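Local structure of chromosome-partitioning ATPase Soj (1WCV) at residues Val55-Gly60 with Leu73-Asp78; Arg37-Asp42 with Glu110-Val115; Gly98-Leu103 with Leu126-Leu131; Arg59-Leu64 with His81-Thr86. The protein hydrolyses ATP and binds double-stranded DNA cooperatively in a strictly ATP-dependent way, forming nucleoprotein filaments, and is probably involved in chromosome partitioning. One frame throughout, in Å; residues are numbered along the deposited sequence.

Interaction 1 (Val55-Gly60 with Leu73-Asp78); sequences VRAERG and LVHPVD
H75 and A57 meet where a loop closes over the edge of a sheet, an example of how one aromatic side chain can join two irregular segments without a direct hydrogen bond. From CB the imidazole is sent toward loop 55-60, with CG anti to the carbonyl carbon (chi1 -72°), and chi2 (58°) turns ND1 back to its own segment. ND1 donates a weak bond in the ring plane to L73 O at 3.0 Å. On the far side of the ring, CD2 of H75 lies 3.8 Å from V55 CG1, and A57 CB is 3.3 Å from H75 NE2 and 3.6 Å from H75 CE1, both methyls approaching obliquely. In the ring plane sits a water, 3.2 Å from H75 NE2, which gives a weak bond to R56 O, bridging to the loop. With a partner at each nitrogen, the ring's rotation is probably fixed. The bent chain of R59 crosses L73 at about a right angle; L73 CD2 lies over one face of the guanidinium, 3.3 Å from R59 NH1, though R59 is poorly ordered, while R59 NH2 forms a salt bridge with E68. L73 CD1 touches G60 O. The contact packs the loop between helices 48-52 and 61-65 against the start of edge strand 75-77, at one margin of the mixed sheet in this P-loop ATPase.

Interaction 2 (Arg37-Asp42 with Glu110-Val115); sequences RVLLVD and EGYDLV
R37 and D113 open the junction between strands 38-42 and 114-118, where charge, backbone pairing and apolar packing follow one another along the chain. R37 N donates an almost straight bond (176°) to the anti lone pair of D113 OD2 at 2.8 Å, and the same oxygen forms a salt bridge with R37 NH2 at 3.2 Å. D113 OD1 is equally near that nitrogen, at 3.2 Å from R37 NH2. Guanidinium and carboxylate planes are inclined by 36°. In return, R37 O accepts from two successive amides, D113 N at 2.9 Å and L114 N at 3.2 Å.

The second bond begins the parallel pairing, which L39 N continues by donating to L114 O at 3.0 Å. V38 pairs with L114 and L39 with V115, and CA-H...O contacts from V38 and V115 supplement the conventional bonds.

Apolar contacts complete the set. L39 CB stands over the centre of the Y112 ring, 3.6 Å from its centroid, a CH-pi contact. With CG anti to the backbone N (chi1 173°), L39 also brings CD2 to within 3.8 Å of Y112 CE2. The ring edge faces R37 C, and Y112 OH is hydrogen-bonded to H81 of the neighbouring strand. On the face of L39, V115 CG1 touches L39 CD2 and V41 CG2, whereas V38 and L114 meet on the other face, packed against L31 of helix 18-33. Parallel neighbours of this kind, linked by long connections and flanked by helices, form the central sheet of the P-loop NTPase fold.

Interaction 3 (Gly98-Leu103 with Leu126-Leu131); sequences GAPTAL and LTLNAL
A type I turn from A99 to A102 brings loop 98-103 against helix 126-131, with P100 and N129 closest at 4.9 Å between their CA atoms, and leads directly into helix 102-106. The amide of N129 reaches into this turn. Its OD1 accepts from L103 N at 3.1 Å with a fairly straight N-H (160°), although the donor stands above the carbonyl plane and not on a lone pair. Its ND2 gives a weak bond to A99 O at 3.4 Å and a stronger one to P125 O, one turn earlier in the chain. One buried amide thus links two helices, and bonds at both ends probably settle its flip. P100 O lies only 2.9 Å from N129 OD1, a strained approach of two acceptors, presumably tolerated because L103 N bonds to OD1. N129 CA also directs a CA-H...O contact to P100 O at 3.5 Å.

Beside this polar centre, L103 packs along the helix. With its CG anti to the backbone N (chi1 179°), CD2 of L103 reaches the main chain, 3.8 Å from N129 O and near A130 CA. L96 of helix 89-96 touches A102 and N129, and L128 and L131 rest on helix 146-164. Such packing of a helix start on a neighbouring helix, through an asparagine that bonds to backbone groups of the turn and of the helix start, joins two of the helices surrounding the sheet of the P-loop ATPase fold.

Interaction 4 (Arg59-Leu64 with His81-Thr86); sequences RGVYHL and HLLPAT
V61 and L83 meet obliquely, and L64 crosses the same leucine at about a right angle, so that the forked end of L83 faces V61 and L64, one helical turn apart in helix 61-65. V61 CG1 meets both methyls of L83, CD2 more closely at 3.5 Å, while L83 CD1 also meets L64 CD2 at 3.4 Å; these two contacts are tighter than usual for carbons. The extended L83 side chain, its CG anti to the backbone N (chi1 -154°), carries both branches to the helix, where CD2 also approaches V61 N.

Beside these methyls, V61 N donates to P84 O at 3.0 Å, with the carbonyl aimed almost straight at the donor (175°), though the bond is bent at the hydrogen (145°). G60 CA lies 3.1 Å from P84 O. Next to this bond, P84 CG touches R59 O at 3.4 Å, and a water joins Y62 N to T86 OG1. The contact thus seats the start of helix 61-65 on the end of strand 80-83. V61 reaches L89 of helix 89-96 and V41 of strand 38-42, while P84 touches H75 of strand 75-77.

Three of the four contacts reach the same sheet. Interactions 1 and 4 share R59 and G60, have centres about 7 Å apart, and are joined where H75 N lies 2.8 Å from L82 O, a probable hydrogen bond between adjacent strands. Interaction 2 continues the sequence inward: L40 N is 2.7 Å from H81 O of interaction 4, and V74 CG1 of interaction 1 packs 3.8 Å from Y112 OH. Along the chain, interactions 1 and 4 are nested inside the loop that interaction 2 closes. Interaction 3 touches none of them, but its A130 side chain comes about 9 Å from that of K20, an ATP-binding residue; the side chain of V41 in interaction 2 is about 11 Å from that of K20.

Interaction 1 (Val55-Gly60 with Leu73-Asp78)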
loop_
_atom_site.group_PDB
_atom_site.type_symbol
_atom_site.label_atom_id
_atom_site.label_comp_id
_atom_site.label_asym_id
_atom_site.label_seq_id
_atom_site.Cartn_x
_atom_site.Cartn_y
_atom_site.Cartn_z
ATOM N N VAL A 55 -21.152 -22.228 2.968
ATOM C CA VAL A 55 -21.234 -23.545 2.357
ATOM C C VAL A 55 -21.393 -24.632 3.412
ATOM O O VAL A 55 -20.835 -24.546 4.506
ATOM C CB VAL A 55 -19.986 -23.839 1.498
ATOM C CG1 VAL A 55 -20.035 -25.263 0.960
ATOM C CG2 VAL A 55 -19.914 -22.844 0.349
ATOM N N ARG A 56 -22.173 -25.649 3.069
ATOM C CA ARG A 56 -22.434 -26.767 3.964
ATOM C C ARG A 56 -22.478 -28.044 3.133
ATOM O O ARG A 56 -23.540 -28.451 2.663
ATOM C CB ARG A 56 -23.770 -26.549 4.679
ATOM C CG ARG A 56 -24.174 -27.661 5.631
ATOM C CD ARG A 56 -25.514 -27.352 6.284
ATOM N NE ARG A 56 -25.957 -28.417 7.181
ATOM C CZ ARG A 56 -26.246 -29.655 6.790
ATOM N NH1 ARG A 56 -26.642 -30.555 7.680
ATOM N NH2 ARG A 56 -26.140 -29.994 5.512
ATOM N N ALA A 57 -21.317 -28.666 2.949
ATOM C CA ALA A 57 -21.222 -29.890 2.163
ATOM C C ALA A 57 -20.730 -31.062 3.000
ATOM O O ALA A 57 -20.167 -30.877 4.077
ATOM C CB ALA A 57 -20.291 -29.672 0.976
ATOM N N GLU A 58 -20.948 -32.271 2.495
ATOM C CA GLU A 58 -20.523 -33.475 3.194
ATOM C C GLU A 58 -19.386 -34.122 2.412
ATOM O O GLU A 58 -18.852 -35.158 2.801
ATOM C CB GLU A 58 -21.700 -34.445 3.337
ATOM C CG GLU A 58 -21.454 -35.585 4.318
ATOM C CD GLU A 58 -22.709 -36.388 4.613
ATOM O OE1 GLU A 58 -22.629 -37.348 5.409
ATOM O OE2 GLU A 58 -23.777 -36.061 4.049
ATOM N N ARG A 59 -19.029 -33.489 1.302
ATOM C CA ARG A 59 -17.950 -33.960 0.445
ATOM C C ARG A 59 -16.934 -32.830 0.328
ATOM O O ARG A 59 -17.299 -31.692 0.036
ATOM C CB ARG A 59 -18.494 -34.323 -0.939
ATOM C CG ARG A 59 -19.451 -35.506 -0.940
ATOM C CD ARG A 59 -20.176 -35.637 -2.270
ATOM N NE ARG A 59 -19.261 -35.777 -3.400
ATOM C CZ ARG A 59 -18.419 -36.793 -3.563
ATOM N NH1 ARG A 59 -17.624 -36.834 -4.624
ATOM N NH2 ARG A 59 -18.373 -37.769 -2.666
ATOM N N GLY A 60 -15.663 -33.142 0.562
ATOM C CA GLY A 60 -14.642 -32.114 0.484
ATOM C C GLY A 60 -13.267 -32.575 0.040
ATOM O O GLY A 60 -13.123 -33.533 -0.724
ATOM N N LEU A 73 -16.470 -32.000 -6.834
ATOM C CA LEU A 73 -16.366 -31.620 -5.429
ATOM C C LEU A 73 -16.405 -30.107 -5.201
ATOM O O LEU A 73 -16.781 -29.646 -4.123
ATOM C CB LEU A 73 -15.075 -32.189 -4.834
ATOM C CG LEU A 73 -15.004 -33.712 -4.688
ATOM C CD1 LEU A 73 -13.586 -34.136 -4.338
ATOM C CD2 LEU A 73 -15.984 -34.160 -3.615
ATOM N N VAL A 74 -16.018 -29.339 -6.214
ATOM C CA VAL A 74 -16.002 -27.884 -6.103
ATOM C C VAL A 74 -17.391 -27.254 -6.055
ATOM O O VAL A 74 -18.318 -27.711 -6.726
ATOM C CB VAL A 74 -15.219 -27.245 -7.272
ATOM C CG1 VAL A 74 -13.780 -27.727 -7.255
ATOM C CG2 VAL A 74 -15.882 -27.591 -8.601
ATOM N N HIS A 75 -17.519 -26.202 -5.250
ATOM C CA HIS A 75 -18.770 -25.463 -5.090
ATOM C C HIS A 75 -18.583 -24.045 -5.624
ATOM O O HIS A 75 -17.670 -23.335 -5.207
ATOM C CB HIS A 75 -19.161 -25.367 -3.613
ATOM C CG HIS A 75 -19.641 -26.654 -3.017
ATOM N ND1 HIS A 75 -18.877 -27.801 -3.004
ATOM C CD2 HIS A 75 -20.793 -26.962 -2.377
ATOM C CE1 HIS A 75 -19.537 -28.760 -2.378
ATOM N NE2 HIS A 75 -20.703 -28.276 -1.988
ATOM N N PRO A 76 -19.443 -23.611 -6.557
ATOM C CA PRO A 76 -19.288 -22.251 -7.081
ATOM C C PRO A 76 -19.754 -21.222 -6.055
ATOM O O PRO A 76 -20.821 -21.361 -5.456
ATOM C CB PRO A 76 -20.156 -22.268 -8.334
ATOM C CG PRO A 76 -21.285 -23.169 -7.920
ATOM C CD PRO A 76 -20.558 -24.310 -7.221
ATOM N N VAL A 77 -18.946 -20.192 -5.843
ATOM C CA VAL A 77 -19.295 -19.157 -4.885
ATOM C C VAL A 77 -18.631 -17.833 -5.235
ATOM O O VAL A 77 -17.444 -17.786 -5.571
ATOM C CB VAL A 77 -18.883 -19.567 -3.454
ATOM C CG1 VAL A 77 -17.382 -19.817 -3.396
ATOM C CG2 VAL A 77 -19.289 -18.487 -2.463
ATOM N N ASP A 78 -19.419 -16.763 -5.154
ATOM C CA ASP A 78 -18.973 -15.403 -5.439
ATOM C C ASP A 78 -17.966 -15.276 -6.579
ATOM O O ASP A 78 -16.962 -14.571 -6.452
ATOM C CB ASP A 78 -18.383 -14.760 -4.180
ATOM C CG ASP A 78 -18.164 -13.262 -4.341
ATOM O OD1 ASP A 78 -17.285 -12.701 -3.653
ATOM O OD2 ASP A 78 -18.882 -12.645 -5.156
HETATM O O HOH W 1 -23.282 -27.849 -0.216
#

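Interaction 2 (Arg37-Asp42 with Glu110-Val115)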
loop_
_atom_site.group_PDB
_atom_site.type_symbol
_atom_site.label_atom_id
_atom_site.label_comp_id
_atom_site.label_asym_id
_atom_site.label_seq_id
_atom_site.Cartn_x
_atom_site.Cartn_y
_atom_site.Cartn_z
ATOM N N ARG A 37 -9.525 -17.439 -13.064
ATOM C CA ARG A 37 -10.278 -18.635 -12.690
ATOM C C ARG A 37 -9.598 -19.020 -11.385
ATOM O O ARG A 37 -8.418 -19.362 -11.381
ATOM C CB ARG A 37 -10.091 -19.763 -13.704
ATOM C CG ARG A 37 -10.504 -19.431 -15.124
ATOM C CD ARG A 37 -10.597 -20.701 -15.954
ATOM N NE ARG A 37 -10.403 -20.443 -17.375
ATOM C CZ ARG A 37 -9.241 -20.092 -17.915
ATOM N NH1 ARG A 37 -9.150 -19.873 -19.219
ATOM N NH2 ARG A 37 -8.166 -19.969 -17.150
ATOM N N VAL A 38 -10.337 -18.972 -10.286
ATOM C CA VAL A 38 -9.749 -19.254 -8.986
ATOM C C VAL A 38 -10.389 -20.372 -8.183
ATOM O O VAL A 38 -11.610 -20.484 -8.102
ATOM C CB VAL A 38 -9.769 -17.975 -8.122
ATOM C CG1 VAL A 38 -9.224 -18.256 -6.727
ATOM C CG2 VAL A 38 -8.973 -16.881 -8.814
ATOM N N LEU A 39 -9.534 -21.186 -7.573
ATOM C CA LEU A 39 -9.974 -22.275 -6.722
ATOM C C LEU A 39 -9.463 -22.005 -5.306
ATOM O O LEU A 39 -8.275 -21.772 -5.105
ATOM C CB LEU A 39 -9.405 -23.611 -7.205
ATOM C CG LEU A 39 -9.675 -24.787 -6.264
ATOM C CD1 LEU A 39 -11.174 -25.027 -6.143
ATOM C CD2 LEU A 39 -8.976 -26.024 -6.792
ATOM N N LEU A 40 -10.373 -21.994 -4.341
ATOM C CA LEU A 40 -9.996 -21.801 -2.947
ATOM C C LEU A 40 -10.201 -23.153 -2.293
ATOM O O LEU A 40 -11.288 -23.726 -2.375
ATOM C CB LEU A 40 -10.887 -20.769 -2.256
ATOM C CG LEU A 40 -10.689 -20.613 -0.742
ATOM C CD1 LEU A 40 -9.267 -20.147 -0.449
ATOM C CD2 LEU A 40 -11.703 -19.620 -0.182
ATOM N N VAL A 41 -9.151 -23.661 -1.655
ATOM C CA VAL A 41 -9.217 -24.947 -0.979
ATOM C C VAL A 41 -9.113 -24.758 0.525
ATOM O O VAL A 41 -8.128 -24.207 1.023
ATOM C CB VAL A 41 -8.067 -25.872 -1.435
ATOM C CG1 VAL A 41 -8.207 -27.231 -0.776
ATOM C CG2 VAL A 41 -8.061 -26.004 -2.954
ATOM N N ASP A 42 -10.141 -25.194 1.242
ATOM C CA ASP A 42 -10.151 -25.101 2.695
ATOM C C ASP A 42 -9.443 -26.351 3.209
ATOM O O ASP A 42 -9.960 -27.463 3.069
ATOM C CB ASP A 42 -11.588 -25.069 3.225
ATOM C CG ASP A 42 -11.659 -24.700 4.700
ATOM O OD1 ASP A 42 -10.602 -24.707 5.368
ATOM O OD2 ASP A 42 -12.770 -24.408 5.199
ATOM N N GLU A 110 -5.191 -28.036 -12.985
ATOM C CA GLU A 110 -4.622 -27.397 -14.163
ATOM C C GLU A 110 -5.601 -26.477 -14.890
ATOM O O GLU A 110 -5.195 -25.675 -15.728
ATOM C CB GLU A 110 -4.073 -28.452 -15.133
ATOM C CG GLU A 110 -4.952 -29.679 -15.327
ATOM C CD GLU A 110 -4.909 -30.629 -14.142
ATOM O OE1 GLU A 110 -3.796 -30.994 -13.703
ATOM O OE2 GLU A 110 -5.989 -31.021 -13.654
ATOM N N GLY A 111 -6.883 -26.579 -14.559
ATOM C CA GLY A 111 -7.873 -25.736 -15.206
ATOM C C GLY A 111 -8.025 -24.349 -14.599
ATOM O O GLY A 111 -8.790 -23.525 -15.100
ATOM N N TYR A 112 -7.298 -24.083 -13.518
ATOM C CA TYR A 112 -7.380 -22.785 -12.856
ATOM C C TYR A 112 -6.139 -21.926 -13.073
ATOM O O TYR A 112 -5.049 -22.435 -13.331
ATOM C CB TYR A 112 -7.601 -22.983 -11.352
ATOM C CG TYR A 112 -8.914 -23.646 -11.004
ATOM C CD1 TYR A 112 -10.105 -22.925 -11.016
ATOM C CD2 TYR A 112 -8.971 -25.007 -10.690
ATOM C CE1 TYR A 112 -11.319 -23.536 -10.726
ATOM C CE2 TYR A 112 -10.181 -25.631 -10.398
ATOM C CZ TYR A 112 -11.352 -24.889 -10.419
ATOM O OH TYR A 112 -12.554 -25.495 -10.137
ATOM N N ASP A 113 -6.321 -20.614 -12.985
ATOM C CA ASP A 113 -5.211 -19.681 -13.122
ATOM C C ASP A 113 -4.502 -19.619 -11.772
ATOM O O ASP A 113 -3.277 -19.632 -11.702
ATOM C CB ASP A 113 -5.713 -18.277 -13.467
ATOM C CG ASP A 113 -6.299 -18.189 -14.855
ATOM O OD1 ASP A 113 -5.584 -18.536 -15.816
ATOM O OD2 ASP A 113 -7.470 -17.768 -14.980
ATOM N N LEU A 114 -5.297 -19.555 -10.706
ATOM C CA LEU A 114 -4.771 -19.462 -9.347
ATOM C C LEU A 114 -5.496 -20.371 -8.358
ATOM O O LEU A 114 -6.722 -20.509 -8.393
ATOM C CB LEU A 114 -4.878 -18.021 -8.849
ATOM C CG LEU A 114 -4.220 -16.931 -9.692
ATOM C CD1 LEU A 114 -4.708 -15.578 -9.219
ATOM C CD2 LEU A 114 -2.706 -17.028 -9.591
ATOM N N VAL A 115 -4.723 -20.978 -7.463
ATOM C CA VAL A 115 -5.269 -21.867 -6.448
ATOM C C VAL A 115 -4.811 -21.383 -5.074
ATOM O O VAL A 115 -3.615 -21.294 -4.818
ATOM C CB VAL A 115 -4.769 -23.309 -6.654
ATOM C CG1 VAL A 115 -5.462 -24.243 -5.663
ATOM C CG2 VAL A 115 -5.029 -23.747 -8.093
#

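Interaction 3 (Gly98-Leu103 with Leu126-Leu131)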
loop_
_atom_site.group_PDB
_atom_site.type_symbol
_atom_site.label_atom_id
_atom_site.label_comp_id
_atom_site.label_asym_id
_atom_site.label_seq_id
_atom_site.Cartn_x
_atom_site.Cartn_y
_atom_site.Cartn_z
ATOM N N GLY A 98 3.619 -38.131 7.161
ATOM C CA GLY A 98 4.534 -39.082 6.561
ATOM C C GLY A 98 4.324 -39.060 5.057
ATOM O O GLY A 98 5.079 -39.673 4.303
ATOM N N ALA A 99 3.279 -38.353 4.630
ATOM C CA ALA A 99 2.936 -38.210 3.217
ATOM C C ALA A 99 2.707 -36.722 2.939
ATOM O O ALA A 99 1.578 -36.280 2.707
ATOM C CB ALA A 99 1.677 -39.011 2.892
ATOM N N PRO A 100 3.790 -35.932 2.968
ATOM C CA PRO A 100 3.790 -34.487 2.735
ATOM C C PRO A 100 3.409 -34.017 1.333
ATOM O O PRO A 100 2.896 -32.913 1.169
ATOM C CB PRO A 100 5.213 -34.085 3.114
ATOM C CG PRO A 100 6.008 -35.290 2.762
ATOM C CD PRO A 100 5.148 -36.401 3.299
ATOM N N THR A 101 3.655 -34.845 0.324
ATOM C CA THR A 101 3.338 -34.458 -1.050
ATOM C C THR A 101 1.996 -35.004 -1.521
ATOM O O THR A 101 1.701 -35.001 -2.715
ATOM C CB THR A 101 4.434 -34.933 -2.028
ATOM O OG1 THR A 101 4.424 -36.364 -2.104
ATOM C CG2 THR A 101 5.807 -34.467 -1.550
ATOM N N ALA A 102 1.185 -35.467 -0.581
ATOM C CA ALA A 102 -0.122 -36.019 -0.910
ATOM C C ALA A 102 -0.966 -35.018 -1.691
ATOM O O ALA A 102 -1.252 -35.215 -2.875
ATOM C CB ALA A 102 -0.843 -36.423 0.360
ATOM N N LEU A 103 -1.365 -33.947 -1.014
ATOM C CA LEU A 103 -2.180 -32.907 -1.624
ATOM C C LEU A 103 -1.661 -32.529 -3.004
ATOM O O LEU A 103 -2.416 -32.503 -3.971
ATOM C CB LEU A 103 -2.205 -31.663 -0.729
ATOM C CG LEU A 103 -3.007 -30.457 -1.236
ATOM C CD1 LEU A 103 -4.446 -30.865 -1.500
ATOM C CD2 LEU A 103 -2.954 -29.342 -0.204
ATOM N N LEU A 126 -1.614 -31.158 7.481
ATOM C CA LEU A 126 -2.373 -30.437 6.462
ATOM C C LEU A 126 -1.664 -29.143 6.097
ATOM O O LEU A 126 -1.639 -28.750 4.931
ATOM C CB LEU A 126 -3.799 -30.152 6.950
ATOM C CG LEU A 126 -4.753 -31.319 6.669
ATOM C CD1 LEU A 126 -6.025 -31.198 7.488
ATOM C CD2 LEU A 126 -5.063 -31.341 5.177
ATOM N N THR A 127 -1.072 -28.493 7.090
ATOM C CA THR A 127 -0.341 -27.258 6.832
ATOM C C THR A 127 0.858 -27.627 5.973
ATOM O O THR A 127 1.148 -26.979 4.968
ATOM C CB THR A 127 0.180 -26.628 8.131
ATOM O OG1 THR A 127 -0.902 -26.489 9.056
ATOM C CG2 THR A 127 0.800 -25.256 7.853
ATOM N N LEU A 128 1.554 -28.682 6.382
ATOM C CA LEU A 128 2.729 -29.132 5.659
ATOM C C LEU A 128 2.367 -29.522 4.229
ATOM O O LEU A 128 3.107 -29.230 3.296
ATOM C CB LEU A 128 3.379 -30.310 6.392
ATOM C CG LEU A 128 4.735 -30.798 5.874
ATOM C CD1 LEU A 128 4.561 -31.503 4.553
ATOM C CD2 LEU A 128 5.689 -29.623 5.728
ATOM N N ASN A 129 1.233 -30.186 4.052
ATOM C CA ASN A 129 0.816 -30.576 2.705
ATOM C C ASN A 129 0.548 -29.345 1.839
ATOM O O ASN A 129 0.749 -29.372 0.624
ATOM C CB ASN A 129 -0.436 -31.458 2.766
ATOM C CG ASN A 129 -0.104 -32.935 2.748
ATOM O OD1 ASN A 129 0.143 -33.517 1.688
ATOM N ND2 ASN A 129 -0.075 -33.546 3.926
ATOM N N ALA A 130 0.100 -28.265 2.467
ATOM C CA ALA A 130 -0.172 -27.034 1.735
ATOM C C ALA A 130 1.149 -26.432 1.268
ATOM O O ALA A 130 1.294 -26.026 0.113
ATOM C CB ALA A 130 -0.912 -26.044 2.635
ATOM N N LEU A 131 2.120 -26.400 2.174
ATOM C CA LEU A 131 3.425 -25.842 1.869
ATOM C C LEU A 131 4.193 -26.659 0.842
ATOM O O LEU A 131 4.982 -26.115 0.070
ATOM C CB LEU A 131 4.248 -25.715 3.150
ATOM C CG LEU A 131 3.681 -24.729 4.170
ATOM C CD1 LEU A 131 4.612 -24.608 5.366
ATOM C CD2 LEU A 131 3.496 -23.382 3.499
HETATM O O HOH W 2 1.442 -31.545 -0.805
#

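Interaction 4 (Arg59-Leu64 with His81-Thr86)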
loop_
_atom_site.group_PDB
_atom_site.type_symbol
_atom_site.label_atom_id
_atom_site.label_comp_id
_atom_site.label_asym_id
_atom_site.label_seq_id
_atom_site.Cartn_x
_atom_site.Cartn_y
_atom_site.Cartn_z
ATOM N N ARG A 59 -19.029 -33.489 1.302
ATOM C CA ARG A 59 -17.950 -33.960 0.445
ATOM C C ARG A 59 -16.934 -32.830 0.328
ATOM O O ARG A 59 -17.299 -31.692 0.036
ATOM C CB ARG A 59 -18.494 -34.323 -0.939
ATOM C CG ARG A 59 -19.451 -35.506 -0.940
ATOM C CD ARG A 59 -20.176 -35.637 -2.270
ATOM N NE ARG A 59 -19.261 -35.777 -3.400
ATOM C CZ ARG A 59 -18.419 -36.793 -3.563
ATOM N NH1 ARG A 59 -17.624 -36.834 -4.624
ATOM N NH2 ARG A 59 -18.373 -37.769 -2.666
ATOM N N GLY A 60 -15.663 -33.142 0.562
ATOM C CA GLY A 60 -14.642 -32.114 0.484
ATOM C C GLY A 60 -13.267 -32.575 0.040
ATOM O O GLY A 60 -13.123 -33.533 -0.724
ATOM N N VAL A 61 -12.249 -31.875 0.530
ATOM C CA VAL A 61 -10.864 -32.173 0.196
ATOM C C VAL A 61 -10.437 -33.581 0.601
ATOM O O VAL A 61 -9.545 -34.164 -0.016
ATOM C CB VAL A 61 -9.912 -31.153 0.857
ATOM C CG1 VAL A 61 -10.195 -29.762 0.323
ATOM C CG2 VAL A 61 -10.095 -31.170 2.359
ATOM N N TYR A 62 -11.069 -34.126 1.635
ATOM C CA TYR A 62 -10.722 -35.468 2.090
ATOM C C TYR A 62 -10.973 -36.473 0.980
ATOM O O TYR A 62 -10.176 -37.385 0.763
ATOM C CB TYR A 62 -11.545 -35.856 3.321
ATOM C CG TYR A 62 -11.155 -37.196 3.921
ATOM C CD1 TYR A 62 -11.474 -38.397 3.281
ATOM C CD2 TYR A 62 -10.467 -37.261 5.131
ATOM C CE1 TYR A 62 -11.120 -39.632 3.837
ATOM C CE2 TYR A 62 -10.108 -38.486 5.694
ATOM C CZ TYR A 62 -10.436 -39.665 5.047
ATOM O OH TYR A 62 -10.089 -40.873 5.618
ATOM N N HIS A 63 -12.088 -36.297 0.280
ATOM C CA HIS A 63 -12.452 -37.181 -0.814
ATOM C C HIS A 63 -11.520 -36.981 -2.001
ATOM O O HIS A 63 -11.304 -37.896 -2.795
ATOM C CB HIS A 63 -13.899 -36.922 -1.214
ATOM C CG HIS A 63 -14.869 -37.123 -0.094
ATOM N ND1 HIS A 63 -15.120 -38.359 0.461
ATOM C CD2 HIS A 63 -15.623 -36.240 0.601
ATOM C CE1 HIS A 63 -15.984 -38.229 1.451
ATOM N NE2 HIS A 63 -16.306 -36.953 1.557
ATOM N N LEU A 64 -10.967 -35.777 -2.118
ATOM C CA LEU A 64 -10.040 -35.477 -3.199
ATOM C C LEU A 64 -8.806 -36.343 -2.987
ATOM O O LEU A 64 -8.279 -36.942 -3.923
ATOM C CB LEU A 64 -9.635 -34.004 -3.171
ATOM C CG LEU A 64 -8.690 -33.579 -4.294
ATOM C CD1 LEU A 64 -9.449 -33.564 -5.616
ATOM C CD2 LEU A 64 -8.117 -32.205 -3.990
ATOM N N HIS A 81 -14.382 -20.899 -7.316
ATOM C CA HIS A 81 -14.726 -22.250 -6.888
ATOM C C HIS A 81 -14.081 -22.609 -5.557
ATOM O O HIS A 81 -12.912 -22.312 -5.327
ATOM C CB HIS A 81 -14.302 -23.268 -7.951
ATOM C CG HIS A 81 -15.100 -23.194 -9.217
ATOM N ND1 HIS A 81 -14.818 -23.973 -10.319
ATOM C CD2 HIS A 81 -16.174 -22.442 -9.554
ATOM C CE1 HIS A 81 -15.684 -23.702 -11.280
ATOM N NE2 HIS A 81 -16.518 -22.776 -10.841
ATOM N N LEU A 82 -14.858 -23.246 -4.688
ATOM C CA LEU A 82 -14.386 -23.674 -3.374
ATOM C C LEU A 82 -14.388 -25.192 -3.222
ATOM O O LEU A 82 -15.375 -25.853 -3.537
ATOM C CB LEU A 82 -15.269 -23.090 -2.270
ATOM C CG LEU A 82 -15.077 -23.725 -0.884
ATOM C CD1 LEU A 82 -13.836 -23.132 -0.200
ATOM C CD2 LEU A 82 -16.311 -23.495 -0.035
ATOM N N LEU A 83 -13.269 -25.737 -2.754
ATOM C CA LEU A 83 -13.165 -27.167 -2.489
ATOM C C LEU A 83 -13.284 -27.149 -0.967
ATOM O O LEU A 83 -12.304 -26.939 -0.259
ATOM C CB LEU A 83 -11.800 -27.704 -2.917
ATOM C CG LEU A 83 -11.759 -29.190 -3.286
ATOM C CD1 LEU A 83 -10.315 -29.648 -3.355
ATOM C CD2 LEU A 83 -12.521 -30.014 -2.259
ATOM N N PRO A 84 -14.506 -27.336 -0.451
ATOM C CA PRO A 84 -14.807 -27.330 0.980
ATOM C C PRO A 84 -14.119 -28.344 1.879
ATOM O O PRO A 84 -13.547 -29.334 1.422
ATOM C CB PRO A 84 -16.325 -27.483 1.003
ATOM C CG PRO A 84 -16.574 -28.345 -0.170
ATOM C CD PRO A 84 -15.698 -27.728 -1.225
ATOM N N ALA A 85 -14.184 -28.060 3.174
ATOM C CA ALA A 85 -13.613 -28.915 4.196
ATOM C C ALA A 85 -14.771 -29.361 5.074
ATOM O O ALA A 85 -15.754 -28.633 5.236
ATOM C CB ALA A 85 -12.589 -28.144 5.021
ATOM N N THR A 86 -14.653 -30.561 5.628
ATOM C CA THR A 86 -15.684 -31.130 6.488
ATOM C C THR A 86 -15.008 -31.720 7.723
ATOM O O THR A 86 -13.783 -31.835 7.770
ATOM C CB THR A 86 -16.433 -32.272 5.769
ATOM O OG1 THR A 86 -15.488 -33.259 5.331
ATOM C CG2 THR A 86 -17.185 -31.748 4.561
HETATM O O HOH W 3 -13.281 -33.144 3.705
#